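Local coordinates for UL18 protein (PDB 3D2U), which probably helps protect infected cells from natural killer cells by engaging the host inhibitory receptor LILRB1 and modulating its activity, as a viral relative of MHC class I, at residues T8-D13 and R91-L96; F30-V35 and N46-W51; T210-F215 and T248-C253. The protein carries 4 engineered substitutions. One frame throughout, in Å; residues are numbered along the deposited sequence.

Interaction 1 of 3, residues T8-D13 and R91-L96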
# COMPACT_ATOMS: atom_id res chain seq x y z
N THR A 8 5.81 -14.12 -12.57
CA THR A 8 5.31 -12.94 -13.26
C THR A 8 5.86 -12.97 -14.68
O THR A 8 7.07 -12.80 -14.90
CB THR A 8 5.76 -11.62 -12.58
OG1 THR A 8 5.28 -11.59 -11.23
CG2 THR A 8 5.20 -10.44 -13.33
N GLY A 9 4.97 -13.21 -15.64
CA GLY A 9 5.37 -13.25 -17.04
C GLY A 9 4.80 -12.07 -17.78
O GLY A 9 3.58 -11.96 -17.95
N ILE A 10 5.67 -11.16 -18.21
CA ILE A 10 5.22 -9.97 -18.90
C ILE A 10 5.40 -10.10 -20.41
O ILE A 10 6.44 -10.53 -20.90
CB ILE A 10 6.00 -8.70 -18.43
CG1 ILE A 10 5.92 -8.54 -16.92
CG2 ILE A 10 5.44 -7.46 -19.11
CD1 ILE A 10 6.78 -9.52 -16.14
N PHE A 11 4.35 -9.72 -21.14
CA PHE A 11 4.39 -9.74 -22.60
C PHE A 11 4.48 -8.28 -23.03
O PHE A 11 3.59 -7.51 -22.72
CB PHE A 11 3.11 -10.37 -23.18
CG PHE A 11 3.02 -10.28 -24.69
CD1 PHE A 11 3.40 -11.36 -25.49
CD2 PHE A 11 2.59 -9.11 -25.32
CE1 PHE A 11 3.35 -11.27 -26.89
CE2 PHE A 11 2.54 -9.01 -26.71
CZ PHE A 11 2.92 -10.09 -27.50
N ASP A 12 5.55 -7.90 -23.72
CA ASP A 12 5.67 -6.53 -24.22
C ASP A 12 5.60 -6.57 -25.76
O ASP A 12 4.87 -5.79 -26.37
CB ASP A 12 6.99 -5.86 -23.77
CG ASP A 12 6.96 -5.41 -22.31
OD1 ASP A 12 5.94 -4.85 -21.86
OD2 ASP A 12 7.98 -5.58 -21.61
N ASP A 13 6.35 -7.49 -26.36
CA ASP A 13 6.42 -7.69 -27.83
C ASP A 13 6.27 -9.16 -28.12
O ASP A 13 6.27 -9.99 -27.21
CB ASP A 13 7.82 -7.38 -28.39
CG ASP A 13 7.99 -5.96 -28.80
OD1 ASP A 13 7.09 -5.15 -28.53
OD2 ASP A 13 9.05 -5.66 -29.39
N ARG A 91 -6.38 -4.84 -20.69
CA ARG A 91 -6.93 -3.54 -20.38
C ARG A 91 -5.89 -2.63 -19.72
O ARG A 91 -5.80 -1.44 -20.02
CB ARG A 91 -8.17 -3.70 -19.48
CG ARG A 91 -9.31 -4.52 -20.12
CD ARG A 91 -9.77 -3.89 -21.44
NE ARG A 91 -10.71 -4.72 -22.20
CZ ARG A 91 -12.03 -4.71 -22.04
NH1 ARG A 91 -12.59 -3.92 -21.14
NH2 ARG A 91 -12.79 -5.49 -22.80
N SER A 92 -5.06 -3.20 -18.84
CA SER A 92 -4.03 -2.41 -18.17
C SER A 92 -2.63 -2.88 -18.51
O SER A 92 -1.76 -2.07 -18.79
CB SER A 92 -4.25 -2.46 -16.66
OG SER A 92 -5.56 -2.05 -16.36
N GLN A 93 -2.40 -4.18 -18.47
CA GLN A 93 -1.10 -4.73 -18.80
C GLN A 93 -1.24 -6.20 -19.18
O GLN A 93 -1.97 -6.95 -18.54
CB GLN A 93 -0.12 -4.58 -17.63
CG GLN A 93 1.25 -5.18 -17.89
CD GLN A 93 2.19 -5.07 -16.70
OE1 GLN A 93 1.75 -5.08 -15.55
NE2 GLN A 93 3.48 -4.99 -16.97
N SER A 94 -0.55 -6.59 -20.23
CA SER A 94 -0.60 -7.97 -20.67
C SER A 94 0.42 -8.77 -19.84
O SER A 94 1.52 -9.04 -20.32
CB SER A 94 -0.28 -8.06 -22.16
OG SER A 94 0.87 -7.29 -22.49
N VAL A 95 0.04 -9.11 -18.60
CA VAL A 95 0.88 -9.88 -17.67
C VAL A 95 0.15 -11.09 -17.14
O VAL A 95 -1.02 -10.99 -16.76
CB VAL A 95 1.23 -9.16 -16.34
CG1 VAL A 95 2.64 -8.68 -16.34
CG2 VAL A 95 0.22 -8.05 -16.05
N LEU A 96 0.83 -12.22 -17.08
CA LEU A 96 0.23 -13.40 -16.48
C LEU A 96 0.99 -13.58 -15.18
O LEU A 96 2.22 -13.60 -15.17
CB LEU A 96 0.40 -14.64 -17.37
CG LEU A 96 -0.13 -15.97 -16.80
CD1 LEU A 96 -1.65 -15.91 -16.65
CD2 LEU A 96 0.28 -17.12 -17.71
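Ser94 and Phe11 make the shortest polar contact here: the hydroxyl OG of Ser94 donates to the Phe11 carbonyl O at 2.7 Å, approaching somewhat tilted from the plane of that carbonyl. Its torsion, chi1 47°, tucks OG between the serine's own N and carbonyl carbon, and from there it also lies beside the edge of the Phe11 ring, near the ring plane. The backbone adds Phe11 N to Ser94 O at 3.0 Å, then the reciprocal pair Gly9 N to Leu96 O at 2.8 Å and Leu96 N to Gly9 O at 2.9 Å. This is the antiparallel pairing of strands 2-11 and 95-104 at the middle of the class I platform, where the alpha-1 half of the sheet meets the alpha-2 half. Gly9 and Leu96 form a hydrogen-bonded pair; Ile10 and Val95, the next, form a non-hydrogen-bonded one. Ser94 is the centre of an inverse gamma turn, and the amides of Arg91, Ser92 and Gln93 are all held by the carboxylate of Asp120.

The two faces differ. Leu96 packs on Leu81 and Leu84 of helix 62-88 and touches an apolar side chain of the bound peptide, so it belongs to the groove floor. On the opposite face, that of Ile10 and Val95, Thr8, Gln93 and Val95 meet the chain of another protein, consistent with the beta2-microglobulin of class I complexes, and Gln93 OE1 bonds to its backbone. Gln93 runs out extended, bringing NE2 to 3.8 Å from Ile10 CG2. Ile10 and Val95 run alongside each other, with Ile10 CG1 only 3.3 Å from Val95 CG1; since Val95 chi1 (-105°) is not staggered, the exact placing of that methyl is doubtful.

Interaction 2 of 3, residues F30-V35 and N46-W51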
# COMPACT_ATOMS: atom_id res chain seq x y z
N PHE A 30 13.80 -16.33 -0.79
CA PHE A 30 15.08 -17.04 -0.88
C PHE A 30 15.56 -17.42 -2.28
O PHE A 30 16.74 -17.71 -2.46
CB PHE A 30 15.02 -18.32 -0.04
CG PHE A 30 14.13 -19.39 -0.62
CD1 PHE A 30 12.75 -19.38 -0.39
CD2 PHE A 30 14.67 -20.41 -1.40
CE1 PHE A 30 11.93 -20.38 -0.92
CE2 PHE A 30 13.87 -21.41 -1.94
CZ PHE A 30 12.49 -21.40 -1.70
N PHE A 31 14.65 -17.42 -3.25
CA PHE A 31 15.01 -17.83 -4.60
C PHE A 31 14.42 -16.97 -5.72
O PHE A 31 13.28 -16.52 -5.63
CB PHE A 31 14.59 -19.28 -4.81
CG PHE A 31 14.76 -19.76 -6.22
CD1 PHE A 31 15.99 -20.26 -6.65
CD2 PHE A 31 13.71 -19.66 -7.13
CE1 PHE A 31 16.16 -20.67 -7.98
CE2 PHE A 31 13.88 -20.06 -8.46
CZ PHE A 31 15.10 -20.57 -8.89
N THR A 32 15.20 -16.77 -6.78
CA THR A 32 14.74 -16.01 -7.94
C THR A 32 15.25 -16.62 -9.23
O THR A 32 16.41 -17.03 -9.32
CB THR A 32 15.19 -14.53 -7.90
OG1 THR A 32 14.39 -13.82 -6.94
CG2 THR A 32 15.03 -13.87 -9.27
N TYR A 33 14.37 -16.70 -10.22
CA TYR A 33 14.72 -17.15 -11.55
C TYR A 33 14.23 -16.03 -12.45
O TYR A 33 13.07 -15.63 -12.37
CB TYR A 33 14.02 -18.44 -11.96
CG TYR A 33 14.20 -18.71 -13.44
CD1 TYR A 33 15.40 -19.22 -13.94
CD2 TYR A 33 13.18 -18.40 -14.35
CE1 TYR A 33 15.59 -19.40 -15.31
CE2 TYR A 33 13.36 -18.58 -15.71
CZ TYR A 33 14.57 -19.08 -16.19
OH TYR A 33 14.75 -19.26 -17.54
N HIS A 34 15.12 -15.54 -13.29
CA HIS A 34 14.81 -14.44 -14.21
C HIS A 34 15.33 -14.76 -15.61
O HIS A 34 16.36 -15.44 -15.76
CB HIS A 34 15.43 -13.16 -13.67
CG HIS A 34 15.25 -11.96 -14.55
ND1 HIS A 34 14.07 -11.26 -14.63
CD2 HIS A 34 16.12 -11.33 -15.38
CE1 HIS A 34 14.22 -10.24 -15.46
NE2 HIS A 34 15.45 -10.27 -15.94
N VAL A 35 14.63 -14.28 -16.63
CA VAL A 35 14.98 -14.52 -18.02
C VAL A 35 14.17 -13.57 -18.91
O VAL A 35 13.05 -13.21 -18.58
CB VAL A 35 14.64 -15.97 -18.43
CG1 VAL A 35 13.13 -16.22 -18.31
CG2 VAL A 35 15.12 -16.26 -19.84
N ASN A 46 19.38 -17.49 -8.72
CA ASN A 46 20.18 -17.02 -7.59
C ASN A 46 19.51 -17.27 -6.25
O ASN A 46 18.29 -17.26 -6.15
CB ASN A 46 20.42 -15.49 -7.67
CG ASN A 46 21.15 -15.06 -8.94
OD1 ASN A 46 20.58 -15.06 -10.03
ND2 ASN A 46 22.41 -14.67 -8.79
N GLY A 47 20.33 -17.48 -5.24
CA GLY A 47 19.82 -17.61 -3.90
C GLY A 47 19.68 -16.13 -3.57
O GLY A 47 20.47 -15.32 -4.07
N THR A 48 18.71 -15.75 -2.76
CA THR A 48 18.55 -14.33 -2.47
C THR A 48 18.47 -14.03 -0.98
O THR A 48 17.95 -13.00 -0.56
CB THR A 48 17.31 -13.77 -3.19
OG1 THR A 48 16.12 -14.35 -2.63
CG2 THR A 48 17.37 -14.13 -4.69
N ILE A 49 18.99 -14.95 -0.17
CA ILE A 49 19.04 -14.74 1.27
C ILE A 49 20.29 -15.50 1.73
O ILE A 49 20.69 -16.47 1.09
CB ILE A 49 17.74 -15.22 1.96
CG1 ILE A 49 17.65 -14.59 3.36
CG2 ILE A 49 17.67 -16.74 2.03
CD1 ILE A 49 16.29 -14.71 4.02
N SER A 50 20.91 -15.05 2.81
CA SER A 50 22.15 -15.67 3.28
C SER A 50 22.13 -17.18 3.52
O SER A 50 23.09 -17.86 3.19
CB SER A 50 22.68 -14.96 4.55
OG SER A 50 21.90 -15.27 5.69
N TRP A 51 21.05 -17.72 4.07
CA TRP A 51 21.05 -19.16 4.31
C TRP A 51 21.05 -20.02 3.06
O TRP A 51 21.29 -21.23 3.13
CB TRP A 51 19.91 -19.59 5.26
CG TRP A 51 18.50 -19.24 4.87
CD1 TRP A 51 17.74 -18.21 5.37
CD2 TRP A 51 17.63 -19.99 4.01
NE1 TRP A 51 16.45 -18.29 4.88
CE2 TRP A 51 16.36 -19.37 4.05
CE3 TRP A 51 17.80 -21.14 3.22
CZ2 TRP A 51 15.26 -19.86 3.33
CZ3 TRP A 51 16.70 -21.63 2.50
CH2 TRP A 51 15.45 -20.98 2.56
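Phe30 presents its CB to two side chains of 46-51: Ile49 CG2 and Trp51 CZ2 each lie 3.7 Å from it. Ile49 CG2 also sits above one face of the Trp51 ring, toward its rim. A chi1 of 70° holds the Phe30 ring between its own N and carbonyl carbon, next to the six-membered ring of Trp51; the planes are 23° apart, but displaced until little of one ring lies over the other.

Thr48 N reaches Phe30 O at 2.8 Å from well above the carbonyl plane. Thr32 and Asn46, the hydrogen-bonded pair of this antiparallel hairpin, are joined by Thr32 N to Asn46 O at 3.2 Å and Asn46 N to Thr32 O at 3.1 Å. Thr48 CG2 rests 3.7 Å from Thr32 OG1, which hydrogen-bonds an acidic side chain of the chain of another protein. Thr48 OG1 bonds to His29 O, and Trp51 NE1 to Gln28 OE1, which helps hold the indole.

Strand 44-47 is the outermost strand of the platform, and the chain passes from it into helix 51-58. Phe30 and Phe31 form a classic beta bulge opposite Gly23 of strand 17-25, while both rings pack on helix 62-88, at Tyr62 and Glu66.

Interaction 3 of 3, residues T210-F215 and T248-C253; sequences TSYGFF and TFHQGC
With chi1 at 55°, CG of Phe214 stands between its own N and carbonyl carbon, and the ring turns back beneath Phe249, whose CB lies over the ring face, 4.0 Å from the centroid. On the other side of the sheet His250 has CG anti to its backbone N (chi1 173°), which brings the imidazole next to the Tyr212 ring. The imidazole edge is aimed at the tyrosine face in an offset edge-to-face pair, planes at 87°, while Thr210 CG2 comes within 3.6 Å of His250 CE1.

The framework is the antiparallel pairing of strands 204-214 and 249-258 in the immunoglobulin C1-set domain. Ser211 and Gln251 are a hydrogen-bonded pair, Ser211 N to Gln251 O at 2.8 Å and Gln251 N to Ser211 O at 3.1 Å. Gly213 and Phe214 then make a G1 bulge opposite Phe249, the glycine having positive phi; Phe249 N bonds to Phe214 O at 2.7 Å, and the longer return bond runs from Phe214 N to Phe249 O.

Phe214, Phe249 and Gln251 pack on Leu241 of strand 237-243. Across the sheet, Thr210 OG1 and His250 NE2 bond to the backbone of the chain of another protein. The remaining imidazole nitrogen, His250 ND1, lies 2.9 Å from a water, hydrogen-bonded to it, and the same water accepts a weak bond from Gly213 N.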
# COMPACT_ATOMS: atom_id res chain seq x y z
N THR A 210 8.65 1.44 17.73
CA THR A 210 8.99 0.70 16.51
C THR A 210 9.83 -0.57 16.76
O THR A 210 10.73 -0.57 17.60
CB THR A 210 9.78 1.60 15.53
OG1 THR A 210 9.04 2.80 15.30
CG2 THR A 210 10.01 0.89 14.21
N SER A 211 9.52 -1.63 16.02
CA SER A 211 10.24 -2.90 16.13
C SER A 211 11.07 -3.10 14.86
O SER A 211 10.58 -2.94 13.74
CB SER A 211 9.26 -4.05 16.34
OG SER A 211 8.68 -3.99 17.64
N TYR A 212 12.34 -3.47 15.04
CA TYR A 212 13.27 -3.66 13.94
C TYR A 212 13.89 -5.06 13.84
O TYR A 212 14.24 -5.66 14.85
CB TYR A 212 14.44 -2.66 14.04
CG TYR A 212 14.08 -1.21 14.28
CD1 TYR A 212 13.69 -0.75 15.54
CD2 TYR A 212 14.20 -0.27 13.24
CE1 TYR A 212 13.43 0.61 15.77
CE2 TYR A 212 13.96 1.09 13.47
CZ TYR A 212 13.57 1.52 14.73
OH TYR A 212 13.33 2.86 14.97
N GLY A 213 14.02 -5.54 12.60
CA GLY A 213 14.64 -6.83 12.34
C GLY A 213 14.11 -8.09 13.00
O GLY A 213 14.88 -8.91 13.49
N PHE A 214 12.80 -8.29 12.98
CA PHE A 214 12.26 -9.49 13.58
C PHE A 214 11.83 -10.48 12.52
O PHE A 214 11.50 -10.09 11.41
CB PHE A 214 11.09 -9.18 14.54
CG PHE A 214 9.96 -8.39 13.92
CD1 PHE A 214 8.78 -9.01 13.54
CD2 PHE A 214 10.05 -7.00 13.79
CE1 PHE A 214 7.69 -8.26 13.04
CE2 PHE A 214 8.99 -6.24 13.30
CZ PHE A 214 7.80 -6.87 12.93
N PHE A 215 11.86 -11.75 12.91
CA PHE A 215 11.47 -12.88 12.09
C PHE A 215 11.12 -14.00 13.07
O PHE A 215 11.87 -14.27 14.00
CB PHE A 215 12.64 -13.33 11.21
CG PHE A 215 12.38 -14.60 10.48
CD1 PHE A 215 11.47 -14.62 9.42
CD2 PHE A 215 12.98 -15.79 10.87
CE1 PHE A 215 11.18 -15.80 8.76
CE2 PHE A 215 12.69 -16.98 10.21
CZ PHE A 215 11.79 -16.99 9.16
N THR A 248 14.00 -10.10 7.32
CA THR A 248 13.31 -9.80 8.56
C THR A 248 12.30 -8.68 8.32
O THR A 248 12.17 -8.16 7.21
CB THR A 248 14.29 -9.42 9.70
OG1 THR A 248 14.91 -8.16 9.41
CG2 THR A 248 15.34 -10.50 9.87
N PHE A 249 11.57 -8.33 9.38
CA PHE A 249 10.53 -7.33 9.25
C PHE A 249 10.66 -6.10 10.13
O PHE A 249 11.50 -6.02 11.03
CB PHE A 249 9.19 -8.03 9.45
CG PHE A 249 8.95 -9.14 8.46
CD1 PHE A 249 8.28 -8.89 7.27
CD2 PHE A 249 9.45 -10.42 8.70
CE1 PHE A 249 8.12 -9.91 6.32
CE2 PHE A 249 9.30 -11.43 7.76
CZ PHE A 249 8.63 -11.17 6.57
N HIS A 250 9.79 -5.13 9.85
CA HIS A 250 9.80 -3.85 10.52
C HIS A 250 8.38 -3.32 10.75
O HIS A 250 7.52 -3.45 9.88
CB HIS A 250 10.56 -2.87 9.61
CG HIS A 250 10.53 -1.45 10.06
ND1 HIS A 250 11.64 -0.80 10.55
CD2 HIS A 250 9.53 -0.54 10.07
CE1 HIS A 250 11.33 0.45 10.85
NE2 HIS A 250 10.05 0.63 10.56
N GLN A 251 8.13 -2.72 11.91
CA GLN A 251 6.82 -2.13 12.15
C GLN A 251 6.87 -1.03 13.20
O GLN A 251 7.38 -1.22 14.31
CB GLN A 251 5.77 -3.19 12.51
CG GLN A 251 4.33 -2.63 12.45
CD GLN A 251 3.25 -3.70 12.44
OE1 GLN A 251 3.34 -4.70 13.15
NE2 GLN A 251 2.21 -3.49 11.65
N GLY A 252 6.35 0.14 12.83
CA GLY A 252 6.30 1.28 13.74
C GLY A 252 4.85 1.63 14.05
O GLY A 252 3.98 1.48 13.18
N CYS A 253 4.57 2.09 15.26
CA CYS A 253 3.21 2.46 15.66
C CYS A 253 3.25 3.78 16.44
O CYS A 253 4.31 4.18 16.92
CB CYS A 253 2.60 1.37 16.56
SG CYS A 253 2.78 -0.35 15.94
O HOH W 1 13.76 -2.84 10.58

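How the interactions relate
All three contacts are antiparallel strand pairings, but they differ in place. Interactions 1 and 2 belong to the same sheet, the class I platform: interaction 1 is buried at its middle, joining strands far apart in sequence, whereas interaction 2 is a local hairpin at the outer edge, partly exposed, its centre about 23 Å away. Interaction 3 is again buried, in the separate immunoglobulin domain, about 34 Å from interaction 1, centre to centre. A serine hydroxyl supplements the backbone bonds in interaction 1; in the other two, aromatic side chains pack beside the backbone bonds. Each contact has residues meeting the chain of another protein, and interactions 1 and 2 also touch the bound peptide.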